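C alpha-dehydrogenase (Sphingobium sp. SYK-6, PDB 4YAG) is a short-chain dehydrogenase/reductase that binds NADH and works in the pathway that cleaves lignin-derived beta-aryl ethers, probably oxidising an alcohol at the C alpha position with NAD+. Local coordinates at residues I94-P99 and A156-A161; Y105-Y110 and Q200-R205; A164-T169 and V185-P190. All blocks are in the same frame, centred on the assembly; numbering follows the deposited sequence.

Contact 1 (I94-P99 and A156-A161); sequences IDPSGP and AIYATA. With NAI (1,4-dihydronicotinamide adenine dinucleotide), chain C.
P96 and Y158 bring the irregular loop 94-99 down onto the first turns of helix 156-161, with their CA atoms 6.1 Å apart and no direct hydrogen bond between the segments. The prolyl ring and the tyrosine fill the interface together. P96 CD rests 3.6 Å from Y158 CD1, the two side chains crossing at roughly a right angle, while P96 CG lies against the I157 branch methyl CG2. The phenol ring is met at its edge by the carbonyl oxygen of I94, which lies in the ring plane 3.4 Å from Y158 CE1 and is held from elsewhere by N115. With CG swung anti to the backbone N (chi1 -169°), the Y158 ring runs alongside the loop to the cofactor, where Y158 OH and the ribose atom O2D of NADH share a hydrogen bond of 2.8 Å. Polar groups between loop and helix are joined by water. One molecule accepts from Y158 N and donates to S97 OG, whose hydroxyl is in turn fixed by D95 OD1. The same carboxylate oxygen takes S97 N from above its plane, making an Asx turn. Y158, together with K162 one helical turn later, forms the Y-x-x-x-K signature of short-chain dehydrogenases, presented here to the nicotinamide ribose.

Contact 2 (Y105-Y110 and Q200-R205); sequences YQDWDY and QNRPER. With NAI (1,4-dihydronicotinamide adenine dinucleotide), chain C.
R202 lies over the ring of Y110, and around this pair the packing of helix 105-110 against segment 200-205 is at its tightest. R202 CG sits over one ring face in a CH-pi contact, 3.6 Å from the centroid and 12° off the normal. Because the arginine chain is extended as far as CG and CD and then bends at chi3 (-77°), the guanidinium curls back over the same tyrosine: Y110 CD2 comes 3.3 Å from R202 CZ, with ring and guanidinium tilted 36° to each other. P203 CD adds an apolar touch near Y110 CE1. From this position R202 reaches D107 end-on, NH1 and NH2 both bonding to OD1, each at 3.0 Å, with the carboxylate turned almost perpendicular to the guanidinium. Both bonds are bent, NH1 arriving nearly along the C-O axis and NH2 on the anti side. E216 pairs with R202 NE; S210 also binds D107 OD1 and the amides of G211 and T104 bind OD2, donors that would probably favour an ionised D107. The outer side is looser. There Q106, bent at chi2, sends NE2 to R205 O in a fairly straight bond of 2.9 Å, and A208 O takes the same nitrogen. The exposed R205 turns its guanidinium elsewhere, to D64 and S66. At the other end N201, held by R38, packs ND2 3.7 Å from C2B of the adenosine ribose. This illustrates how, in a short-chain dehydrogenase, the segment after strand 181-187 folds over the bound dinucleotide and is fastened to helix 105-133, which follows strand 87-90.

Contact 3 (A164-T169 and V185-P190); sequences AVITLT and VLMPGP. With NAI (1,4-dihydronicotinamide adenine dinucleotide), chain C.
T169 and V185 meet at one end of a contact whose other end reaches a flat group, the nicotinamide ring: P188 sets CB and CG over one of its faces, CB 3.7 Å from C5N, and P190 CA lies close to the carboxamide oxygen O7N. A second flat group, the peptide carbonyl of V165, takes two bonds, T169 N and T169 OG1 reaching its oxygen from opposite faces of the carbonyl plane, the hydroxyl at 2.8 Å. N141 ND2 also bonds to T169 OG1, so the buried hydroxyl has partners on both the helix and the sheet. This double grip fixes the threonine rotation, leaving T169 OG1 3.6 Å from V185 CB. The remainder is apolar. With V185 CG1 wedged between backbone N and carbonyl carbon (chi1 58°), CG2 is left anti to N and settles 4.0 Å from both I166 CA and I166 CG1. Further along the strand the extended I166 chain carries its CD1 methyl to within 3.8 Å of M187 SD, the two side chains crossing nearly at right angles. Past M187 comes P188-G189, the Pro-Gly motif that follows this strand in short-chain dehydrogenases. Helix and strand axes pass 8.8 Å apart at 151°, nearly antiparallel, as expected for the beta-alpha-beta crossover from strand 137-142 through helix 156-177 to strand 181-187. That last strand lies between strands 137-142 and 248-250, while the helix also packs on helix 105-133 and, through I166 and L168, on R262 and W108 of the second subunit.

All three contacts are largely buried and all touch the dinucleotide, yet their chemistry follows their place in the fold. Contact 3, nearest the chain centre, is mainly aliphatic, as befits a helix lying on the sheet. Contact 1 shares helix 156-177 with it but lies farther from the chain centre, beside the nicotinamide ribose, where water and a loop turn enter. Contact 2, farther out, relies on charge and has a solvent-exposed side at R205. Contacts 1 and 2 touch directly: I94 CB lies 3.3 Å from Y110 OH, and I157 packs on W108. Contacts 2 and 3 do not meet; the nicotinamide end lies at contact 3 and the adenosine end beside contact 2.

Contact 1 (I94-P99 and A156-A161)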
loop_
_atom_site.group_PDB
_atom_site.type_symbol
_atom_site.label_atom_id
_atom_site.label_comp_id
_atom_site.label_asym_id
_atom_site.label_seq_id
_atom_site.Cartn_x
_atom_site.Cartn_y
_atom_site.Cartn_z
ATOM N N ILE A 94 -4.254 -5.295 12.645
ATOM C CA ILE A 94 -4.946 -4.487 13.623
ATOM C C ILE A 94 -5.901 -3.524 12.890
ATOM O O ILE A 94 -5.848 -3.374 11.670
ATOM C CB ILE A 94 -3.977 -3.698 14.531
ATOM C CG1 ILE A 94 -2.837 -3.040 13.745
ATOM C CG2 ILE A 94 -3.375 -4.607 15.602
ATOM C CD1 ILE A 94 -3.240 -1.765 12.990
ATOM N N ASP A 95 -6.791 -2.910 13.666
ATOM C CA ASP A 95 -7.760 -1.925 13.152
ATOM C C ASP A 95 -7.322 -0.530 13.573
ATOM O O ASP A 95 -7.492 -0.157 14.742
ATOM C CB ASP A 95 -9.138 -2.218 13.761
ATOM C CG ASP A 95 -10.227 -1.313 13.208
ATOM O OD1 ASP A 95 -9.878 -0.420 12.425
ATOM O OD2 ASP A 95 -11.415 -1.533 13.539
ATOM N N PRO A 96 -6.791 0.261 12.629
ATOM C CA PRO A 96 -6.285 1.617 12.855
ATOM C C PRO A 96 -7.318 2.697 12.477
ATOM O O PRO A 96 -6.956 3.837 12.212
ATOM C CB PRO A 96 -5.104 1.674 11.898
ATOM C CG PRO A 96 -5.576 0.902 10.732
ATOM C CD PRO A 96 -6.490 -0.182 11.253
ATOM N N SER A 97 -8.583 2.324 12.449
ATOM C CA SER A 97 -9.640 3.208 11.959
ATOM C C SER A 97 -10.019 4.278 12.957
ATOM O O SER A 97 -9.817 4.141 14.174
ATOM C CB SER A 97 -10.872 2.393 11.572
ATOM O OG SER A 97 -10.562 1.483 10.516
ATOM N N GLY A 98 -10.601 5.352 12.435
ATOM C CA GLY A 98 -11.080 6.438 13.262
ATOM C C GLY A 98 -11.346 7.640 12.389
ATOM O O GLY A 98 -11.044 7.636 11.182
ATOM N N PRO A 99 -11.872 8.701 13.002
ATOM C CA PRO A 99 -12.190 9.902 12.226
ATOM C C PRO A 99 -10.948 10.406 11.487
ATOM O O PRO A 99 -9.887 10.590 12.083
ATOM C CB PRO A 99 -12.653 10.884 13.300
ATOM C CG PRO A 99 -13.163 10.017 14.402
ATOM C CD PRO A 99 -12.235 8.844 14.416
ATOM N N ALA A 156 -9.550 4.711 6.115
ATOM C CA ALA A 156 -8.525 4.971 5.107
ATOM C C ALA A 156 -7.233 4.199 5.334
ATOM O O ALA A 156 -6.665 3.644 4.396
ATOM C CB ALA A 156 -8.215 6.443 5.018
ATOM N N ILE A 157 -6.732 4.203 6.568
ATOM C CA ILE A 157 -5.425 3.595 6.829
ATOM C C ILE A 157 -5.495 2.073 6.624
ATOM O O ILE A 157 -4.591 1.451 6.043
ATOM C CB ILE A 157 -4.934 3.954 8.234
ATOM C CG1 ILE A 157 -4.795 5.470 8.373
ATOM C CG2 ILE A 157 -3.589 3.275 8.512
ATOM C CD1 ILE A 157 -4.466 5.947 9.777
ATOM N N TYR A 158 -6.585 1.486 7.104
ATOM C CA TYR A 158 -6.831 0.055 6.980
ATOM C C TYR A 158 -6.957 -0.334 5.517
ATOM O O TYR A 158 -6.268 -1.226 5.036
ATOM C CB TYR A 158 -8.127 -0.306 7.694
ATOM C CG TYR A 158 -8.350 -1.797 7.845
ATOM C CD1 TYR A 158 -7.620 -2.532 8.768
ATOM C CD2 TYR A 158 -9.303 -2.455 7.099
ATOM C CE1 TYR A 158 -7.841 -3.896 8.940
ATOM C CE2 TYR A 158 -9.522 -3.828 7.260
ATOM C CZ TYR A 158 -8.797 -4.529 8.177
ATOM O OH TYR A 158 -9.032 -5.884 8.330
ATOM N N ALA A 159 -7.839 0.350 4.788
ATOM C CA ALA A 159 -8.079 -0.003 3.396
ATOM C C ALA A 159 -6.834 0.111 2.532
ATOM O O ALA A 159 -6.585 -0.728 1.670
ATOM C CB ALA A 159 -9.158 0.858 2.830
ATOM N N THR A 160 -6.086 1.188 2.740
ATOM C CA THR A 160 -4.888 1.466 1.964
ATOM C C THR A 160 -3.876 0.331 2.107
ATOM O O THR A 160 -3.323 -0.165 1.141
ATOM C CB THR A 160 -4.276 2.827 2.392
ATOM O OG1 THR A 160 -5.191 3.892 2.082
ATOM C CG2 THR A 160 -2.958 3.112 1.700
ATOM N N ALA A 161 -3.643 -0.094 3.351
ATOM C CA ALA A 161 -2.713 -1.195 3.601
ATOM C C ALA A 161 -3.217 -2.500 3.028
ATOM O O ALA A 161 -2.452 -3.265 2.444
ATOM C CB ALA A 161 -2.493 -1.360 5.110
HETATM P PA NAI C . -7.443 -10.978 16.226
HETATM O O1A NAI C . -7.067 -9.730 16.976
HETATM O O2A NAI C . -8.403 -11.929 16.914
HETATM O O5B NAI C . -6.152 -11.779 15.820
HETATM C C5B NAI C . -5.000 -11.086 15.436
HETATM C C4B NAI C . -3.879 -11.501 16.303
HETATM O O4B NAI C . -2.714 -10.825 15.729
HETATM C C3B NAI C . -3.975 -11.138 17.719
HETATM O O3B NAI C . -3.755 -12.267 18.589
HETATM C C2B NAI C . -2.992 -10.088 17.898
HETATM O O2B NAI C . -2.436 -10.029 19.219
HETATM C C1B NAI C . -1.989 -10.329 16.860
HETATM N N9A NAI C . -1.226 -9.162 16.505
HETATM C C8A NAI C . -1.670 -7.868 16.330
HETATM N N7A NAI C . -0.638 -7.057 16.056
HETATM C C5A NAI C . 0.512 -7.803 16.030
HETATM C C6A NAI C . 1.867 -7.550 15.810
HETATM N N6A NAI C . 2.305 -6.235 15.604
HETATM N N1A NAI C . 2.767 -8.566 15.859
HETATM C C2A NAI C . 2.354 -9.829 16.121
HETATM N N3A NAI C . 1.065 -10.127 16.343
HETATM C C4A NAI C . 0.136 -9.146 16.311
HETATM O O3 NAI C . -8.108 -10.428 14.896
HETATM P PN NAI C . -8.379 -11.137 13.473
HETATM O O1N NAI C . -8.287 -12.655 13.543
HETATM O O2N NAI C . -9.730 -10.620 13.045
HETATM O O5D NAI C . -7.208 -10.548 12.543
HETATM C C5D NAI C . -6.465 -11.372 11.641
HETATM C C4D NAI C . -6.356 -10.698 10.322
HETATM O O4D NAI C . -7.679 -10.740 9.672
HETATM C C3D NAI C . -5.969 -9.285 10.386
HETATM O O3D NAI C . -4.948 -9.033 9.398
HETATM C C2D NAI C . -7.181 -8.531 10.077
HETATM O O2D NAI C . -6.867 -7.261 9.494
HETATM C C1D NAI C . -7.890 -9.379 9.137
HETATM N N1N NAI C . -9.284 -9.229 8.944
HETATM C C2N NAI C . -10.223 -9.534 9.901
HETATM C C3N NAI C . -11.569 -9.386 9.613
HETATM C C7N NAI C . -12.608 -9.712 10.630
HETATM O O7N NAI C . -13.817 -9.451 10.450
HETATM N N7N NAI C . -12.173 -10.439 11.821
HETATM C C4N NAI C . -12.002 -8.943 8.374
HETATM C C5N NAI C . -11.048 -8.693 7.405
HETATM C C6N NAI C . -9.715 -8.846 7.685
HETATM O O HOH W 1 -7.939 5.163 9.310
HETATM O O HOH W 2 -8.366 2.628 8.978
#

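Contact 2 (Y105-Y110 and Q200-R205)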
loop_
_atom_site.group_PDB
_atom_site.type_symbol
_atom_site.label_atom_id
_atom_site.label_comp_id
_atom_site.label_asym_id
_atom_site.label_seq_id
_atom_site.Cartn_x
_atom_site.Cartn_y
_atom_site.Cartn_z
ATOM N N TYR A 105 0.385 11.188 12.008
ATOM C CA TYR A 105 1.438 10.414 11.393
ATOM C C TYR A 105 1.683 9.112 12.166
ATOM O O TYR A 105 1.957 8.092 11.568
ATOM C CB TYR A 105 2.726 11.230 11.325
ATOM C CG TYR A 105 2.860 12.174 10.134
ATOM C CD1 TYR A 105 2.610 11.747 8.840
ATOM C CD2 TYR A 105 3.278 13.489 10.323
ATOM C CE1 TYR A 105 2.766 12.613 7.739
ATOM C CE2 TYR A 105 3.432 14.353 9.238
ATOM C CZ TYR A 105 3.194 13.903 7.964
ATOM O OH TYR A 105 3.364 14.756 6.879
ATOM N N GLN A 106 1.553 9.147 13.486
ATOM C CA GLN A 106 1.752 7.931 14.269
ATOM C C GLN A 106 0.731 6.870 13.884
ATOM O O GLN A 106 1.059 5.687 13.843
ATOM C CB GLN A 106 1.679 8.197 15.772
ATOM C CG GLN A 106 2.943 8.785 16.381
ATOM C CD GLN A 106 3.965 7.715 16.717
ATOM O OE1 GLN A 106 4.521 7.084 15.819
ATOM N NE2 GLN A 106 4.179 7.467 18.019
ATOM N N ASP A 107 -0.505 7.289 13.633
ATOM C CA ASP A 107 -1.541 6.362 13.224
ATOM C C ASP A 107 -1.281 5.774 11.835
ATOM O O ASP A 107 -1.444 4.568 11.610
ATOM C CB ASP A 107 -2.901 7.048 13.316
ATOM C CG ASP A 107 -3.208 7.501 14.724
ATOM O OD1 ASP A 107 -3.001 6.685 15.653
ATOM O OD2 ASP A 107 -3.619 8.667 14.941
ATOM N N TRP A 108 -0.840 6.599 10.890
ATOM C CA TRP A 108 -0.432 6.095 9.575
ATOM C C TRP A 108 0.726 5.113 9.690
ATOM O O TRP A 108 0.695 4.031 9.121
ATOM C CB TRP A 108 -0.016 7.253 8.667
ATOM C CG TRP A 108 -1.180 7.841 7.914
ATOM C CD1 TRP A 108 -1.773 9.044 8.125
ATOM C CD2 TRP A 108 -1.885 7.222 6.843
ATOM N NE1 TRP A 108 -2.811 9.216 7.233
ATOM C CE2 TRP A 108 -2.895 8.106 6.437
ATOM C CE3 TRP A 108 -1.748 6.007 6.174
ATOM C CZ2 TRP A 108 -3.776 7.794 5.404
ATOM C CZ3 TRP A 108 -2.616 5.704 5.166
ATOM C CH2 TRP A 108 -3.613 6.593 4.786
ATOM N N ASP A 109 1.737 5.495 10.452
ATOM C CA ASP A 109 2.909 4.652 10.593
ATOM C C ASP A 109 2.561 3.319 11.243
ATOM O O ASP A 109 3.033 2.283 10.812
ATOM C CB ASP A 109 3.994 5.389 11.359
ATOM C CG ASP A 109 4.621 6.520 10.548
ATOM O OD1 ASP A 109 4.472 6.527 9.306
ATOM O OD2 ASP A 109 5.287 7.379 11.156
ATOM N N TYR A 110 1.731 3.363 12.272
ATOM C CA TYR A 110 1.244 2.143 12.923
ATOM C C TYR A 110 0.481 1.252 11.966
ATOM O O TYR A 110 0.758 0.059 11.824
ATOM C CB TYR A 110 0.324 2.570 14.045
ATOM C CG TYR A 110 -0.567 1.515 14.683
ATOM C CD1 TYR A 110 -0.078 0.279 15.055
ATOM C CD2 TYR A 110 -1.894 1.804 14.958
ATOM C CE1 TYR A 110 -0.898 -0.642 15.662
ATOM C CE2 TYR A 110 -2.710 0.898 15.575
ATOM C CZ TYR A 110 -2.212 -0.322 15.928
ATOM O OH TYR A 110 -3.049 -1.213 16.571
ATOM N N GLN A 200 -5.040 -2.428 22.540
ATOM C CA GLN A 200 -4.091 -3.157 23.392
ATOM C C GLN A 200 -2.897 -3.693 22.605
ATOM O O GLN A 200 -1.841 -3.980 23.177
ATOM C CB GLN A 200 -4.741 -4.395 24.013
ATOM C CG GLN A 200 -5.742 -4.199 25.086
ATOM C CD GLN A 200 -6.041 -5.538 25.749
ATOM O OE1 GLN A 200 -5.181 -6.123 26.417
ATOM N NE2 GLN A 200 -7.232 -6.055 25.516
ATOM N N ASN A 201 -3.087 -3.901 21.310
ATOM C CA ASN A 201 -2.092 -4.578 20.491
ATOM C C ASN A 201 -1.143 -3.600 19.817
ATOM O O ASN A 201 -0.121 -4.011 19.283
ATOM C CB ASN A 201 -2.756 -5.451 19.417
ATOM C CG ASN A 201 -3.663 -6.505 20.016
ATOM O OD1 ASN A 201 -3.526 -6.835 21.194
ATOM N ND2 ASN A 201 -4.583 -7.054 19.206
ATOM N N ARG A 202 -1.482 -2.317 19.853
ATOM C CA ARG A 202 -0.638 -1.294 19.232
ATOM C C ARG A 202 0.738 -1.298 19.894
ATOM O O ARG A 202 0.829 -1.169 21.116
ATOM C CB ARG A 202 -1.272 0.081 19.423
ATOM C CG ARG A 202 -0.496 1.229 18.787
ATOM C CD ARG A 202 -1.095 2.594 19.135
ATOM N NE ARG A 202 -2.304 2.914 18.377
ATOM C CZ ARG A 202 -2.416 3.863 17.436
ATOM N NH1 ARG A 202 -1.386 4.619 17.068
ATOM N NH2 ARG A 202 -3.587 4.045 16.840
ATOM N N PRO A 203 1.814 -1.460 19.104
ATOM C CA PRO A 203 3.123 -1.437 19.766
ATOM C C PRO A 203 3.395 -0.118 20.478
ATOM O O PRO A 203 2.908 0.939 20.077
ATOM C CB PRO A 203 4.106 -1.653 18.616
ATOM C CG PRO A 203 3.314 -2.408 17.572
ATOM C CD PRO A 203 1.914 -1.844 17.683
ATOM N N GLU A 204 4.171 -0.192 21.551
ATOM C CA GLU A 204 4.406 0.964 22.403
ATOM C C GLU A 204 4.864 2.206 21.638
ATOM O O GLU A 204 4.452 3.327 21.938
ATOM C CB GLU A 204 5.435 0.610 23.487
ATOM C CG GLU A 204 5.697 1.738 24.488
ATOM C CD GLU A 204 4.473 2.078 25.322
ATOM O OE1 GLU A 204 3.654 1.165 25.587
ATOM O OE2 GLU A 204 4.330 3.261 25.706
ATOM N N ARG A 205 5.710 2.015 20.637
ATOM C CA ARG A 205 6.330 3.157 19.979
ATOM C C ARG A 205 5.336 3.967 19.154
ATOM O O ARG A 205 5.635 5.105 18.772
ATOM C CB ARG A 205 7.488 2.710 19.095
ATOM C CG ARG A 205 7.079 1.911 17.894
ATOM C CD ARG A 205 8.318 1.334 17.245
ATOM N NE ARG A 205 8.079 0.708 15.950
ATOM C CZ ARG A 205 7.562 -0.510 15.781
ATOM N NH1 ARG A 205 7.194 -1.239 16.832
ATOM N NH2 ARG A 205 7.428 -1.008 14.564
HETATM P PA NAI C . -7.443 -10.978 16.226
HETATM O O1A NAI C . -7.067 -9.730 16.976
HETATM O O2A NAI C . -8.403 -11.929 16.914
HETATM O O5B NAI C . -6.152 -11.779 15.820
HETATM C C5B NAI C . -5.000 -11.086 15.436
HETATM C C4B NAI C . -3.879 -11.501 16.303
HETATM O O4B NAI C . -2.714 -10.825 15.729
HETATM C C3B NAI C . -3.975 -11.138 17.719
HETATM O O3B NAI C . -3.755 -12.267 18.589
HETATM C C2B NAI C . -2.992 -10.088 17.898
HETATM O O2B NAI C . -2.436 -10.029 19.219
HETATM C C1B NAI C . -1.989 -10.329 16.860
HETATM N N9A NAI C . -1.226 -9.162 16.505
HETATM C C8A NAI C . -1.670 -7.868 16.330
HETATM N N7A NAI C . -0.638 -7.057 16.056
HETATM C C5A NAI C . 0.512 -7.803 16.030
HETATM C C6A NAI C . 1.867 -7.550 15.810
HETATM N N6A NAI C . 2.305 -6.235 15.604
HETATM N N1A NAI C . 2.767 -8.566 15.859
HETATM C C2A NAI C . 2.354 -9.829 16.121
HETATM N N3A NAI C . 1.065 -10.127 16.343
HETATM C C4A NAI C . 0.136 -9.146 16.311
HETATM O O3 NAI C . -8.108 -10.428 14.896
HETATM P PN NAI C . -8.379 -11.137 13.473
HETATM O O1N NAI C . -8.287 -12.655 13.543
HETATM O O2N NAI C . -9.730 -10.620 13.045
HETATM O O5D NAI C . -7.208 -10.548 12.543
HETATM C C5D NAI C . -6.465 -11.372 11.641
HETATM C C4D NAI C . -6.356 -10.698 10.322
HETATM O O4D NAI C . -7.679 -10.740 9.672
HETATM C C3D NAI C . -5.969 -9.285 10.386
HETATM O O3D NAI C . -4.948 -9.033 9.398
HETATM C C2D NAI C . -7.181 -8.531 10.077
HETATM O O2D NAI C . -6.867 -7.261 9.494
HETATM C C1D NAI C . -7.890 -9.379 9.137
HETATM N N1N NAI C . -9.284 -9.229 8.944
HETATM C C2N NAI C . -10.223 -9.534 9.901
HETATM C C3N NAI C . -11.569 -9.386 9.613
HETATM C C7N NAI C . -12.608 -9.712 10.630
HETATM O O7N NAI C . -13.817 -9.451 10.450
HETATM N N7N NAI C . -12.173 -10.439 11.821
HETATM C C4N NAI C . -12.002 -8.943 8.374
HETATM C C5N NAI C . -11.048 -8.693 7.405
HETATM C C6N NAI C . -9.715 -8.846 7.685
#

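Contact 3 (A164-T169 and V185-P190)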
loop_
_atom_site.group_PDB
_atom_site.type_symbol
_atom_site.label_atom_id
_atom_site.label_comp_id
_atom_site.label_asym_id
_atom_site.label_seq_id
_atom_site.Cartn_x
_atom_site.Cartn_y
_atom_site.Cartn_z
ATOM N N ALA A 164 -2.839 -2.865 -0.690
ATOM C CA ALA A 164 -1.444 -3.131 -0.989
ATOM C C ALA A 164 -1.095 -4.608 -0.787
ATOM O O ALA A 164 -0.321 -5.165 -1.548
ATOM C CB ALA A 164 -0.530 -2.262 -0.154
ATOM N N VAL A 165 -1.640 -5.227 0.254
ATOM C CA VAL A 165 -1.360 -6.637 0.492
ATOM C C VAL A 165 -1.890 -7.524 -0.630
ATOM O O VAL A 165 -1.271 -8.528 -1.005
ATOM C CB VAL A 165 -1.948 -7.072 1.859
ATOM C CG1 VAL A 165 -1.827 -8.596 2.048
ATOM C CG2 VAL A 165 -1.226 -6.352 2.968
ATOM N N ILE A 166 -3.048 -7.176 -1.173
ATOM C CA ILE A 166 -3.584 -7.936 -2.279
ATOM C C ILE A 166 -2.604 -7.875 -3.470
ATOM O O ILE A 166 -2.233 -8.889 -4.046
ATOM C CB ILE A 166 -4.979 -7.419 -2.683
ATOM C CG1 ILE A 166 -5.983 -7.639 -1.539
ATOM C CG2 ILE A 166 -5.422 -8.093 -3.966
ATOM C CD1 ILE A 166 -7.315 -6.918 -1.745
ATOM N N THR A 167 -2.186 -6.661 -3.834
ATOM C CA THR A 167 -1.280 -6.478 -4.970
ATOM C C THR A 167 0.077 -7.130 -4.699
ATOM O O THR A 167 0.656 -7.752 -5.577
ATOM C CB THR A 167 -1.133 -4.992 -5.272
ATOM O OG1 THR A 167 -2.428 -4.480 -5.613
ATOM C CG2 THR A 167 -0.159 -4.736 -6.426
ATOM N N LEU A 168 0.587 -6.962 -3.484
ATOM C CA LEU A 168 1.836 -7.611 -3.082
ATOM C C LEU A 168 1.776 -9.096 -3.397
ATOM O O LEU A 168 2.702 -9.677 -3.974
ATOM C CB LEU A 168 2.056 -7.374 -1.588
ATOM C CG LEU A 168 3.170 -8.183 -0.911
ATOM C CD1 LEU A 168 4.527 -7.740 -1.461
ATOM C CD2 LEU A 168 3.111 -8.050 0.588
ATOM N N THR A 169 0.681 -9.723 -2.997
ATOM C CA THR A 169 0.557 -11.167 -3.132
ATOM C C THR A 169 0.519 -11.557 -4.606
ATOM O O THR A 169 1.168 -12.511 -5.041
ATOM C CB THR A 169 -0.684 -11.695 -2.411
ATOM O OG1 THR A 169 -0.692 -11.236 -1.058
ATOM C CG2 THR A 169 -0.692 -13.210 -2.430
ATOM N N VAL A 185 -3.813 -14.800 -1.261
ATOM C CA VAL A 185 -4.282 -13.685 -0.451
ATOM C C VAL A 185 -5.705 -13.990 -0.001
ATOM O O VAL A 185 -6.591 -14.304 -0.816
ATOM C CB VAL A 185 -4.171 -12.312 -1.153
ATOM C CG1 VAL A 185 -4.930 -12.276 -2.465
ATOM C CG2 VAL A 185 -4.648 -11.213 -0.215
ATOM N N LEU A 186 -5.876 -13.958 1.320
ATOM C CA LEU A 186 -7.161 -14.146 1.967
ATOM C C LEU A 186 -7.820 -12.802 2.197
ATOM O O LEU A 186 -7.204 -11.891 2.751
ATOM C CB LEU A 186 -6.913 -14.865 3.296
ATOM C CG LEU A 186 -8.089 -14.974 4.258
ATOM C CD1 LEU A 186 -9.255 -15.739 3.682
ATOM C CD2 LEU A 186 -7.605 -15.606 5.566
ATOM N N MET A 187 -9.061 -12.684 1.743
ATOM C CA MET A 187 -9.838 -11.459 1.829
ATOM C C MET A 187 -11.118 -11.723 2.599
ATOM O O MET A 187 -12.124 -12.148 2.023
ATOM C CB MET A 187 -10.122 -10.928 0.419
ATOM C CG MET A 187 -8.844 -10.518 -0.281
ATOM S SD MET A 187 -9.044 -10.260 -2.062
ATOM C CE MET A 187 -9.290 -11.925 -2.609
ATOM N N PRO A 188 -11.057 -11.551 3.935
ATOM C CA PRO A 188 -12.273 -11.840 4.677
ATOM C C PRO A 188 -13.294 -10.712 4.718
ATOM O O PRO A 188 -12.966 -9.521 4.617
ATOM C CB PRO A 188 -11.764 -12.100 6.107
ATOM C CG PRO A 188 -10.287 -12.350 5.982
ATOM C CD PRO A 188 -9.881 -11.478 4.814
ATOM N N GLY A 189 -14.539 -11.135 4.918
ATOM C CA GLY A 189 -15.605 -10.326 5.463
ATOM C C GLY A 189 -15.618 -10.509 6.972
ATOM O O GLY A 189 -14.602 -10.836 7.563
ATOM N N PRO A 190 -16.769 -10.298 7.603
ATOM C CA PRO A 190 -16.820 -10.335 9.081
ATOM C C PRO A 190 -16.626 -11.722 9.694
ATOM O O PRO A 190 -17.449 -12.615 9.489
ATOM C CB PRO A 190 -18.211 -9.790 9.396
ATOM C CG PRO A 190 -18.702 -9.155 8.139
ATOM C CD PRO A 190 -18.043 -9.870 7.005
HETATM P PA NAI C . -7.443 -10.978 16.226
HETATM O O1A NAI C . -7.067 -9.730 16.976
HETATM O O2A NAI C . -8.403 -11.929 16.914
HETATM O O5B NAI C . -6.152 -11.779 15.820
HETATM C C5B NAI C . -5.000 -11.086 15.436
HETATM C C4B NAI C . -3.879 -11.501 16.303
HETATM O O4B NAI C . -2.714 -10.825 15.729
HETATM C C3B NAI C . -3.975 -11.138 17.719
HETATM O O3B NAI C . -3.755 -12.267 18.589
HETATM C C2B NAI C . -2.992 -10.088 17.898
HETATM O O2B NAI C . -2.436 -10.029 19.219
HETATM C C1B NAI C . -1.989 -10.329 16.860
HETATM N N9A NAI C . -1.226 -9.162 16.505
HETATM C C8A NAI C . -1.670 -7.868 16.330
HETATM N N7A NAI C . -0.638 -7.057 16.056
HETATM C C5A NAI C . 0.512 -7.803 16.030
HETATM C C6A NAI C . 1.867 -7.550 15.810
HETATM N N6A NAI C . 2.305 -6.235 15.604
HETATM N N1A NAI C . 2.767 -8.566 15.859
HETATM C C2A NAI C . 2.354 -9.829 16.121
HETATM N N3A NAI C . 1.065 -10.127 16.343
HETATM C C4A NAI C . 0.136 -9.146 16.311
HETATM O O3 NAI C . -8.108 -10.428 14.896
HETATM P PN NAI C . -8.379 -11.137 13.473
HETATM O O1N NAI C . -8.287 -12.655 13.543
HETATM O O2N NAI C . -9.730 -10.620 13.045
HETATM O O5D NAI C . -7.208 -10.548 12.543
HETATM C C5D NAI C . -6.465 -11.372 11.641
HETATM C C4D NAI C . -6.356 -10.698 10.322
HETATM O O4D NAI C . -7.679 -10.740 9.672
HETATM C C3D NAI C . -5.969 -9.285 10.386
HETATM O O3D NAI C . -4.948 -9.033 9.398
HETATM C C2D NAI C . -7.181 -8.531 10.077
HETATM O O2D NAI C . -6.867 -7.261 9.494
HETATM C C1D NAI C . -7.890 -9.379 9.137
HETATM N N1N NAI C . -9.284 -9.229 8.944
HETATM C C2N NAI C . -10.223 -9.534 9.901
HETATM C C3N NAI C . -11.569 -9.386 9.613
HETATM C C7N NAI C . -12.608 -9.712 10.630
HETATM O O7N NAI C . -13.817 -9.451 10.450
HETATM N N7N NAI C . -12.173 -10.439 11.821
HETATM C C4N NAI C . -12.002 -8.943 8.374
HETATM C C5N NAI C . -11.048 -8.693 7.405
HETATM C C6N NAI C . -9.715 -8.846 7.685
#